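Local coordinates for queuine lyase ([Clostridium] spiroforme DSM 1552, PDB 6P78), which probably breaks a C-N bond of queuine as a radical SAM lyase, binding a [4Fe-4S] cluster, S-adenosylmethionine and queuine, at residues A[26-30]-A[76-81]; A[164-168]-A[198-202]; A[186-190]-A[223-227]. One frame throughout, in Å; residues are numbered along the deposited sequence.

Contact 1: residues A[26-30]-A[76-81]; sequences YSHIL and KITGQY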
loop_
_atom_site.group_PDB
_atom_site.type_symbol
_atom_site.label_atom_id
_atom_site.label_comp_id
_atom_site.label_asym_id
_atom_site.label_seq_id
_atom_site.Cartn_x
_atom_site.Cartn_y
_atom_site.Cartn_z
ATOM N N TYR A 26 -4.620 9.705 11.067
ATOM C CA TYR A 26 -5.742 10.127 10.242
ATOM C C TYR A 26 -5.330 11.323 9.392
ATOM O O TYR A 26 -4.811 12.312 9.918
ATOM C CB TYR A 26 -6.945 10.496 11.119
ATOM C CG TYR A 26 -8.087 11.092 10.346
ATOM C CD1 TYR A 26 -8.995 10.272 9.678
ATOM C CD2 TYR A 26 -8.268 12.474 10.266
ATOM C CE1 TYR A 26 -10.060 10.822 8.938
ATOM C CE2 TYR A 26 -9.325 13.020 9.548
ATOM C CZ TYR A 26 -10.223 12.189 8.888
ATOM O OH TYR A 26 -11.282 12.727 8.182
ATOM N N SER A 27 -5.577 11.249 8.090
ATOM C CA SER A 27 -5.315 12.404 7.245
ATOM C C SER A 27 -6.222 12.343 6.015
ATOM O O SER A 27 -7.050 11.438 5.866
ATOM C CB SER A 27 -3.821 12.487 6.883
ATOM O OG SER A 27 -3.485 13.740 6.291
ATOM N N HIS A 28 -6.094 13.355 5.152
ATOM C CA HIS A 28 -6.731 13.361 3.836
ATOM C C HIS A 28 -5.663 13.360 2.752
ATOM O O HIS A 28 -4.632 14.018 2.891
ATOM C CB HIS A 28 -7.610 14.586 3.617
ATOM C CG HIS A 28 -8.734 14.717 4.596
ATOM N ND1 HIS A 28 -9.596 15.790 4.593
ATOM C CD2 HIS A 28 -9.136 13.912 5.606
ATOM C CE1 HIS A 28 -10.477 15.647 5.567
ATOM N NE2 HIS A 28 -10.211 14.521 6.202
ATOM N N ILE A 29 -5.938 12.649 1.668
ATOM C CA ILE A 29 -5.189 12.803 0.422
ATOM C C ILE A 29 -5.915 13.813 -0.459
ATOM O O ILE A 29 -7.087 13.622 -0.791
ATOM C CB ILE A 29 -5.019 11.449 -0.281
ATOM C CG1 ILE A 29 -4.067 10.588 0.554
ATOM C CG2 ILE A 29 -4.512 11.649 -1.718
ATOM C CD1 ILE A 29 -4.219 9.084 0.325
ATOM N N LEU A 30 -5.237 14.910 -0.798
ATOM C CA LEU A 30 -5.865 16.080 -1.397
ATOM C C LEU A 30 -5.606 16.210 -2.890
ATOM O O LEU A 30 -6.027 17.207 -3.488
ATOM C CB LEU A 30 -5.388 17.357 -0.703
ATOM C CG LEU A 30 -5.656 17.386 0.799
ATOM C CD1 LEU A 30 -5.014 18.617 1.391
ATOM C CD2 LEU A 30 -7.157 17.366 1.022
ATOM N N LYS A 76 -12.847 9.360 13.522
ATOM C CA LYS A 76 -12.638 10.575 12.752
ATOM C C LYS A 76 -13.156 10.480 11.327
ATOM O O LYS A 76 -13.197 11.510 10.641
ATOM C CB LYS A 76 -11.150 10.933 12.724
ATOM C CG LYS A 76 -10.606 11.258 14.098
ATOM C CD LYS A 76 -9.124 11.594 14.074
ATOM C CE LYS A 76 -8.605 11.762 15.495
ATOM N NZ LYS A 76 -7.123 11.761 15.512
ATOM N N ILE A 77 -13.502 9.281 10.846
ATOM C CA ILE A 77 -13.935 9.138 9.461
ATOM C C ILE A 77 -15.317 9.757 9.277
ATOM O O ILE A 77 -16.255 9.477 10.033
ATOM C CB ILE A 77 -13.941 7.664 9.050
ATOM C CG1 ILE A 77 -12.510 7.118 9.125
ATOM C CG2 ILE A 77 -14.504 7.518 7.644
ATOM C CD1 ILE A 77 -12.396 5.664 8.797
ATOM N N THR A 78 -15.455 10.590 8.245
ATOM C CA THR A 78 -16.699 11.292 7.956
ATOM C C THR A 78 -17.343 10.873 6.649
ATOM O O THR A 78 -18.527 11.175 6.442
ATOM C CB THR A 78 -16.465 12.801 7.855
ATOM O OG1 THR A 78 -15.564 13.042 6.770
ATOM C CG2 THR A 78 -15.921 13.367 9.143
ATOM N N GLY A 79 -16.590 10.238 5.751
ATOM C CA GLY A 79 -17.070 9.990 4.413
ATOM C C GLY A 79 -17.163 11.217 3.537
ATOM O O GLY A 79 -17.853 11.177 2.516
ATOM N N GLN A 80 -16.470 12.308 3.890
ATOM C CA GLN A 80 -16.706 13.578 3.209
ATOM C C GLN A 80 -16.362 13.544 1.724
ATOM O O GLN A 80 -16.925 14.337 0.954
ATOM C CB GLN A 80 -15.936 14.705 3.913
ATOM C CG GLN A 80 -14.447 14.816 3.622
ATOM C CD GLN A 80 -13.920 16.190 4.044
ATOM O OE1 GLN A 80 -14.054 16.588 5.197
ATOM N NE2 GLN A 80 -13.348 16.921 3.109
ATOM N N TYR A 81 -15.463 12.657 1.290
ATOM C CA TYR A 81 -15.153 12.515 -0.131
ATOM C C TYR A 81 -15.832 11.317 -0.779
ATOM O O TYR A 81 -15.674 11.134 -1.993
ATOM C CB TYR A 81 -13.662 12.364 -0.361
ATOM C CG TYR A 81 -12.817 13.497 0.127
ATOM C CD1 TYR A 81 -12.888 14.747 -0.465
ATOM C CD2 TYR A 81 -11.933 13.305 1.176
ATOM C CE1 TYR A 81 -12.112 15.792 -0.016
ATOM C CE2 TYR A 81 -11.155 14.348 1.634
ATOM C CZ TYR A 81 -11.241 15.576 1.031
ATOM O OH TYR A 81 -10.461 16.614 1.491
HETATM O O HOH W 1 -13.611 14.701 7.037
#

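Contact 2: residues A[164-168]-A[198-202]; sequences KIEEI and KYFDH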
loop_
_atom_site.group_PDB
_atom_site.type_symbol
_atom_site.label_atom_id
_atom_site.label_comp_id
_atom_site.label_asym_id
_atom_site.label_seq_id
_atom_site.Cartn_x
_atom_site.Cartn_y
_atom_site.Cartn_z
ATOM N N LYS A 164 2.358 -14.621 -15.002
ATOM C CA LYS A 164 1.918 -13.647 -16.000
ATOM C C LYS A 164 1.423 -12.416 -15.257
ATOM O O LYS A 164 0.904 -12.537 -14.147
ATOM C CB LYS A 164 0.755 -14.173 -16.858
ATOM C CG LYS A 164 1.057 -15.388 -17.743
ATOM C CD LYS A 164 2.159 -15.128 -18.747
ATOM C CE LYS A 164 1.710 -15.506 -20.149
ATOM N NZ LYS A 164 1.933 -16.947 -20.444
ATOM N N ILE A 165 1.535 -11.235 -15.882
ATOM C CA ILE A 165 1.032 -10.022 -15.225
ATOM C C ILE A 165 -0.468 -10.128 -15.013
ATOM O O ILE A 165 -0.999 -9.686 -13.981
ATOM C CB ILE A 165 1.388 -8.763 -16.051
ATOM C CG1 ILE A 165 2.905 -8.636 -16.226
ATOM C CG2 ILE A 165 0.820 -7.512 -15.399
ATOM C CD1 ILE A 165 3.627 -8.430 -14.934
ATOM N N GLU A 166 -1.178 -10.711 -15.989
ATOM C CA GLU A 166 -2.627 -10.850 -15.890
ATOM C C GLU A 166 -3.047 -11.636 -14.655
ATOM O O GLU A 166 -4.155 -11.411 -14.140
ATOM C CB GLU A 166 -3.169 -11.506 -17.158
ATOM C CG GLU A 166 -3.126 -10.584 -18.387
ATOM C CD GLU A 166 -1.820 -10.669 -19.181
ATOM O OE1 GLU A 166 -0.836 -11.276 -18.697
ATOM O OE2 GLU A 166 -1.781 -10.120 -20.310
ATOM N N GLU A 167 -2.173 -12.511 -14.139
ATOM C CA GLU A 167 -2.488 -13.224 -12.903
ATOM C C GLU A 167 -2.684 -12.268 -11.736
ATOM O O GLU A 167 -3.555 -12.495 -10.886
ATOM C CB GLU A 167 -1.399 -14.243 -12.569
ATOM C CG GLU A 167 -1.519 -15.506 -13.388
ATOM C CD GLU A 167 -0.495 -16.578 -13.010
ATOM O OE1 GLU A 167 0.355 -16.327 -12.111
ATOM O OE2 GLU A 167 -0.555 -17.673 -13.620
ATOM N N ILE A 168 -1.866 -11.212 -11.661
ATOM C CA ILE A 168 -2.009 -10.218 -10.602
ATOM C C ILE A 168 -3.382 -9.571 -10.680
ATOM O O ILE A 168 -4.058 -9.367 -9.662
ATOM C CB ILE A 168 -0.906 -9.151 -10.709
ATOM C CG1 ILE A 168 0.466 -9.772 -10.553
ATOM C CG2 ILE A 168 -1.119 -8.046 -9.663
ATOM C CD1 ILE A 168 1.549 -8.873 -11.105
ATOM N N LYS A 198 1.016 0.144 -18.743
ATOM C CA LYS A 198 0.269 -0.630 -19.738
ATOM C C LYS A 198 -0.898 -1.389 -19.109
ATOM O O LYS A 198 -1.978 -1.482 -19.708
ATOM C CB LYS A 198 1.194 -1.625 -20.460
ATOM C CG LYS A 198 0.431 -2.624 -21.331
ATOM C CD LYS A 198 1.375 -3.496 -22.143
ATOM C CE LYS A 198 0.627 -4.667 -22.783
ATOM N NZ LYS A 198 1.562 -5.477 -23.612
ATOM N N TYR A 199 -0.704 -1.937 -17.913
ATOM C CA TYR A 199 -1.601 -2.958 -17.380
ATOM C C TYR A 199 -2.526 -2.468 -16.275
ATOM O O TYR A 199 -3.568 -3.089 -16.042
ATOM C CB TYR A 199 -0.801 -4.135 -16.803
ATOM C CG TYR A 199 -0.170 -5.033 -17.836
ATOM C CD1 TYR A 199 -0.918 -6.016 -18.468
ATOM C CD2 TYR A 199 1.180 -4.909 -18.174
ATOM C CE1 TYR A 199 -0.334 -6.861 -19.406
ATOM C CE2 TYR A 199 1.760 -5.739 -19.108
ATOM C CZ TYR A 199 1.004 -6.711 -19.718
ATOM O OH TYR A 199 1.601 -7.539 -20.644
ATOM N N PHE A 200 -2.161 -1.419 -15.549
ATOM C CA PHE A 200 -2.835 -1.128 -14.292
ATOM C C PHE A 200 -3.509 0.230 -14.329
ATOM O O PHE A 200 -2.980 1.181 -14.904
ATOM C CB PHE A 200 -1.858 -1.185 -13.133
ATOM C CG PHE A 200 -1.324 -2.564 -12.873
ATOM C CD1 PHE A 200 -2.002 -3.436 -12.029
ATOM C CD2 PHE A 200 -0.167 -3.005 -13.492
ATOM C CE1 PHE A 200 -1.507 -4.737 -11.800
ATOM C CE2 PHE A 200 0.321 -4.271 -13.252
ATOM C CZ PHE A 200 -0.344 -5.131 -12.411
ATOM N N ASP A 201 -4.669 0.311 -13.679
ATOM C CA ASP A 201 -5.446 1.547 -13.620
ATOM C C ASP A 201 -5.173 2.386 -12.378
ATOM O O ASP A 201 -5.650 3.526 -12.298
ATOM C CB ASP A 201 -6.930 1.204 -13.689
ATOM C CG ASP A 201 -7.344 0.722 -15.065
ATOM O OD1 ASP A 201 -6.777 1.210 -16.077
ATOM O OD2 ASP A 201 -8.236 -0.149 -15.129
ATOM N N HIS A 202 -4.461 1.843 -11.403
ATOM C CA HIS A 202 -3.991 2.604 -10.263
ATOM C C HIS A 202 -2.655 2.015 -9.866
ATOM O O HIS A 202 -2.273 0.935 -10.314
ATOM C CB HIS A 202 -4.969 2.570 -9.078
ATOM C CG HIS A 202 -4.539 3.431 -7.916
ATOM N ND1 HIS A 202 -4.056 2.907 -6.733
ATOM C CD2 HIS A 202 -4.497 4.780 -7.769
ATOM C CE1 HIS A 202 -3.727 3.886 -5.915
ATOM N NE2 HIS A 202 -3.993 5.035 -6.515
#

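Contact 3: residues A[186-190]-A[223-227]; sequences KEMIR and KWFDE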
loop_
_atom_site.group_PDB
_atom_site.type_symbol
_atom_site.label_atom_id
_atom_site.label_comp_id
_atom_site.label_asym_id
_atom_site.label_seq_id
_atom_site.Cartn_x
_atom_site.Cartn_y
_atom_site.Cartn_z
ATOM N N LYS A 186 18.634 1.328 -14.320
ATOM C CA LYS A 186 17.692 2.096 -15.133
ATOM C C LYS A 186 16.762 1.180 -15.918
ATOM O O LYS A 186 15.560 1.445 -16.023
ATOM C CB LYS A 186 18.438 3.022 -16.090
ATOM C CG LYS A 186 19.075 4.190 -15.392
ATOM C CD LYS A 186 19.771 5.112 -16.391
ATOM C CE LYS A 186 20.484 6.247 -15.663
ATOM N NZ LYS A 186 21.763 6.624 -16.341
ATOM N N GLU A 187 17.310 0.117 -16.507
ATOM C CA GLU A 187 16.489 -0.794 -17.292
ATOM C C GLU A 187 15.403 -1.426 -16.434
ATOM O O GLU A 187 14.269 -1.628 -16.888
ATOM C CB GLU A 187 17.375 -1.873 -17.917
ATOM C CG GLU A 187 18.275 -1.330 -19.050
ATOM C CD GLU A 187 19.584 -0.680 -18.578
ATOM O OE1 GLU A 187 19.934 -0.760 -17.366
ATOM O OE2 GLU A 187 20.272 -0.080 -19.444
ATOM N N MET A 188 15.729 -1.753 -15.188
ATOM C CA MET A 188 14.743 -2.395 -14.332
ATOM C C MET A 188 13.607 -1.433 -14.019
ATOM O O MET A 188 12.428 -1.798 -14.099
ATOM C CB MET A 188 15.417 -2.863 -13.034
ATOM C CG MET A 188 14.532 -3.726 -12.174
ATOM S SD MET A 188 15.334 -4.031 -10.567
ATOM C CE MET A 188 16.768 -4.962 -11.042
ATOM N N ILE A 189 13.953 -0.190 -13.703
ATOM C CA ILE A 189 12.945 0.810 -13.353
ATOM C C ILE A 189 12.106 1.172 -14.571
ATOM O O ILE A 189 10.872 1.281 -14.488
ATOM C CB ILE A 189 13.658 2.030 -12.751
ATOM C CG1 ILE A 189 14.268 1.630 -11.403
ATOM C CG2 ILE A 189 12.701 3.222 -12.579
ATOM C CD1 ILE A 189 15.254 2.610 -10.859
ATOM N N ARG A 190 12.758 1.343 -15.724
ATOM C CA ARG A 190 12.045 1.616 -16.971
ATOM C C ARG A 190 10.993 0.554 -17.236
ATOM O O ARG A 190 9.856 0.874 -17.593
ATOM C CB ARG A 190 13.023 1.665 -18.144
ATOM C CG ARG A 190 13.899 2.897 -18.204
ATOM C CD ARG A 190 14.747 2.886 -19.483
ATOM N NE ARG A 190 15.574 4.084 -19.597
ATOM C CZ ARG A 190 16.898 4.064 -19.679
ATOM N NH1 ARG A 190 17.573 5.202 -19.777
ATOM N NH2 ARG A 190 17.546 2.903 -19.681
ATOM N N LYS A 223 18.084 10.421 -8.432
ATOM C CA LYS A 223 18.267 11.668 -9.160
ATOM C C LYS A 223 17.818 11.514 -10.607
ATOM O O LYS A 223 17.167 12.401 -11.177
ATOM C CB LYS A 223 19.737 12.089 -9.085
ATOM C CG LYS A 223 20.070 13.434 -9.701
ATOM C CD LYS A 223 21.542 13.771 -9.414
ATOM C CE LYS A 223 21.988 15.032 -10.112
ATOM N NZ LYS A 223 21.425 16.217 -9.416
ATOM N N TRP A 224 18.184 10.399 -11.227
ATOM C CA TRP A 224 17.823 10.191 -12.623
ATOM C C TRP A 224 16.314 10.048 -12.768
ATOM O O TRP A 224 15.698 10.668 -13.644
ATOM C CB TRP A 224 18.543 8.954 -13.169
ATOM C CG TRP A 224 17.896 8.356 -14.379
ATOM C CD1 TRP A 224 18.059 8.760 -15.672
ATOM C CD2 TRP A 224 17.007 7.227 -14.418
ATOM N NE1 TRP A 224 17.322 7.968 -16.512
ATOM C CE2 TRP A 224 16.670 7.017 -15.772
ATOM C CE3 TRP A 224 16.478 6.370 -13.449
ATOM C CZ2 TRP A 224 15.815 5.991 -16.178
ATOM C CZ3 TRP A 224 15.619 5.352 -13.852
ATOM C CH2 TRP A 224 15.296 5.175 -15.205
ATOM N N PHE A 225 15.704 9.263 -11.887
ATOM C CA PHE A 225 14.270 9.023 -11.966
ATOM C C PHE A 225 13.496 10.313 -11.751
ATOM O O PHE A 225 12.524 10.590 -12.464
ATOM C CB PHE A 225 13.873 7.960 -10.941
ATOM C CG PHE A 225 12.450 7.513 -11.060
ATOM C CD1 PHE A 225 12.075 6.586 -12.015
ATOM C CD2 PHE A 225 11.481 8.023 -10.208
ATOM C CE1 PHE A 225 10.758 6.166 -12.123
ATOM C CE2 PHE A 225 10.160 7.611 -10.318
ATOM C CZ PHE A 225 9.804 6.682 -11.284
ATOM N N ASP A 226 13.955 11.148 -10.819
ATOM C CA ASP A 226 13.237 12.384 -10.528
ATOM C C ASP A 226 13.145 13.280 -11.757
ATOM O O ASP A 226 12.130 13.950 -11.963
ATOM C CB ASP A 226 13.905 13.116 -9.372
ATOM C CG ASP A 226 13.198 14.392 -9.027
ATOM O OD1 ASP A 226 12.026 14.307 -8.599
ATOM O OD2 ASP A 226 13.806 15.470 -9.198
ATOM N N GLU A 227 14.181 13.294 -12.596
ATOM C CA GLU A 227 14.122 14.123 -13.795
ATOM C C GLU A 227 13.476 13.393 -14.967
ATOM O O GLU A 227 12.669 13.983 -15.692
ATOM C CB GLU A 227 15.521 14.614 -14.179
ATOM C CG GLU A 227 16.513 13.505 -14.508
ATOM C CD GLU A 227 17.971 13.965 -14.501
ATOM O OE1 GLU A 227 18.870 13.098 -14.362
ATOM O OE2 GLU A 227 18.211 15.185 -14.637
HETATM O O HOH W 2 16.368 7.406 -19.697
#

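Contact 1: residues A[26-30]-A[76-81]
Lys-76 lies across one face of the Tyr-26 ring. Its CB sits 3.8 Å from the centroid of that ring, only 9° off the normal, a CH-pi contact. CD of Lys-76 comes 3.8 Å from CB of Tyr-26, so the extended lysine chain follows the ring back toward the strand. With CG anti to the backbone N (chi1 173°), the ring of Tyr-26 is carried out toward the loop to meet Lys-76.

The phenol oxygen is gripped from several sides. NE2 of His-28 donates to OH of Tyr-26 at 2.9 Å, with the oxygen nearly in the imidazole plane. The strongest polar partner of the phenol is OE2 of Glu-36, outside both segments. A water gives a longer bond to the same oxygen. The water also donates to OE1 of Gln-80 at 2.7 Å and is bonded to OG1 of Thr-78. Thr-78 OG1 accepts from the backbone N of Gln-80, an ST turn.

His-28 and Tyr-81 form an offset edge-to-face pair. The tyrosine edge, with CE2 leading, is turned to the imidazole face, and the planes stand at 85°. A weak hydrogen bond also joins ND1 of His-28 to OH of Tyr-81, at 3.3 Å; either could be the donor. CD2 of Leu-30 touches that OH.

The contact lies at the surface. Strand 26-29 is one of the two edge strands of the mixed sheet and pairs antiparallel with strand 35-39. Residues 76-81 lie in the loop between helix 63-74 and strand 83-87. Glu-36, on strand 35-39, bonds to N of Thr-78 and Gly-79.

Contact 2: residues A[164-168]-A[198-202]
Ile-165 and Tyr-199 are the closest backbone pair, with their CA atoms 7.8 Å apart, where the start of a short, weakly bonded helix faces the end of a longer one. Phe-200 is the first residue to leave helical backbone angles there. Tyr-199 and Phe-200 both meet the short helix.

The CG2 methyl of Ile-165 does most of the touching. It is the branch anti to the backbone N, and it sits over one face of the Tyr-199 ring. It lies 3.8 Å from the ring centroid, 17° off the normal, a CH-pi contact. Its nearest ring atom is CG of Tyr-199, at 3.6 Å, so the methyl is displaced toward the rim near CB. The opposite face carries CG of Lys-198. The same Ile-165 methyl reaches CE2 of Phe-200, at 3.9 Å, and so touches both rings.

Ile-168 adds a second methyl. Its CG2 meets the edge of the Phe-200 ring at CE1, 4.0 Å away. Glu-166 bends at chi2 and brings OE2 to the edge of the tyrosine, 3.7 Å from CE1 of Tyr-199. The carboxylate and ring planes are 81° apart. No hydrogen bond crosses the contact. It is mostly apolar, with one carboxylate oxygen beside the tyrosine edge.

Within the radical SAM core, the contact joins helix 165-169 to the C-terminal end of helix 186-199, just before strand 203-207. Phe-147 packs on Ile-165, Phe-162 on Ile-168 and Pro-175 on Phe-200. OH of Tyr-238, at the start of strand 238-241, is hydrogen-bonded to O of Phe-200.

Contact 3: residues A[186-190]-A[223-227]
Arg-190 and Trp-224 share a water, which accepts from both. NH1 of Arg-190 gives it a bond of 2.5 Å, short enough for the exact length to be doubtful. NE1 of Trp-224 gives a weak one, at 3.4 Å. The water lies at the edge of both groups, in the plane of each. The guanidinium stands nearly upright to the indole, with the planes 86° apart. Its face meets the rim at CZ2 of Trp-224, 3.9 Å from NE of Arg-190.

Lys-186 lies over one face of the indole. Its aliphatic chain spans both rings: CB is near the benzo edge, CG is over the middle, and CE is 3.5 Å from the centroid of the five-membered ring, 11° off the normal. The chain bends at chi4. NZ is still over the face, 4.7 Å from the same centroid, a cation-pi contact.

Ile-189 supplies the inner, apolar part. Its CG2 touches both CZ3 at the tryptophan edge, 3.8 Å away, and CD1 of Phe-225, 3.5 Å away. Phe-225 also packs on Val-179, Ile-205 and Ile-207 of the three-stranded sheet.

The axes of segments 186-190 and 223-227 cross at -38° and come within 11.6 Å. In the radical SAM core, helices 186-199 and 219-228 alternate with parallel strands 178-179, 203-207 and 238-241. The contact thus joins successive helices of a beta-alpha succession.

Hydrophobic contact closes the inner side of this helix pair. At the outer side one indole takes a methylene chain and an ammonium on a face, and cationic and water partners at its rim. Its electron-rich face would be expected to favour the lysine charge.

How the contacts relate
From the N terminus, contact 1 comes first. It closes a loop of 45 residues and ties the edge strand 26-29 to the turn before strand 83-87, past strand 35-39. It ends before the others begin. Contact 2 then joins helix 165-169 to the end of helix 186-199. Contact 3 opens inside that loop, at the start of helix 186-199, and closes beyond it on helix 219-228, so the two cross. They share helix 186-199, one at each end, and do not touch. Contact 1 thus serves the mixed sheet. Contact 3 joins two helices that flank the three-stranded parallel sheet, and contact 2 joins helix 165-169 to the chain just before strand 203-207.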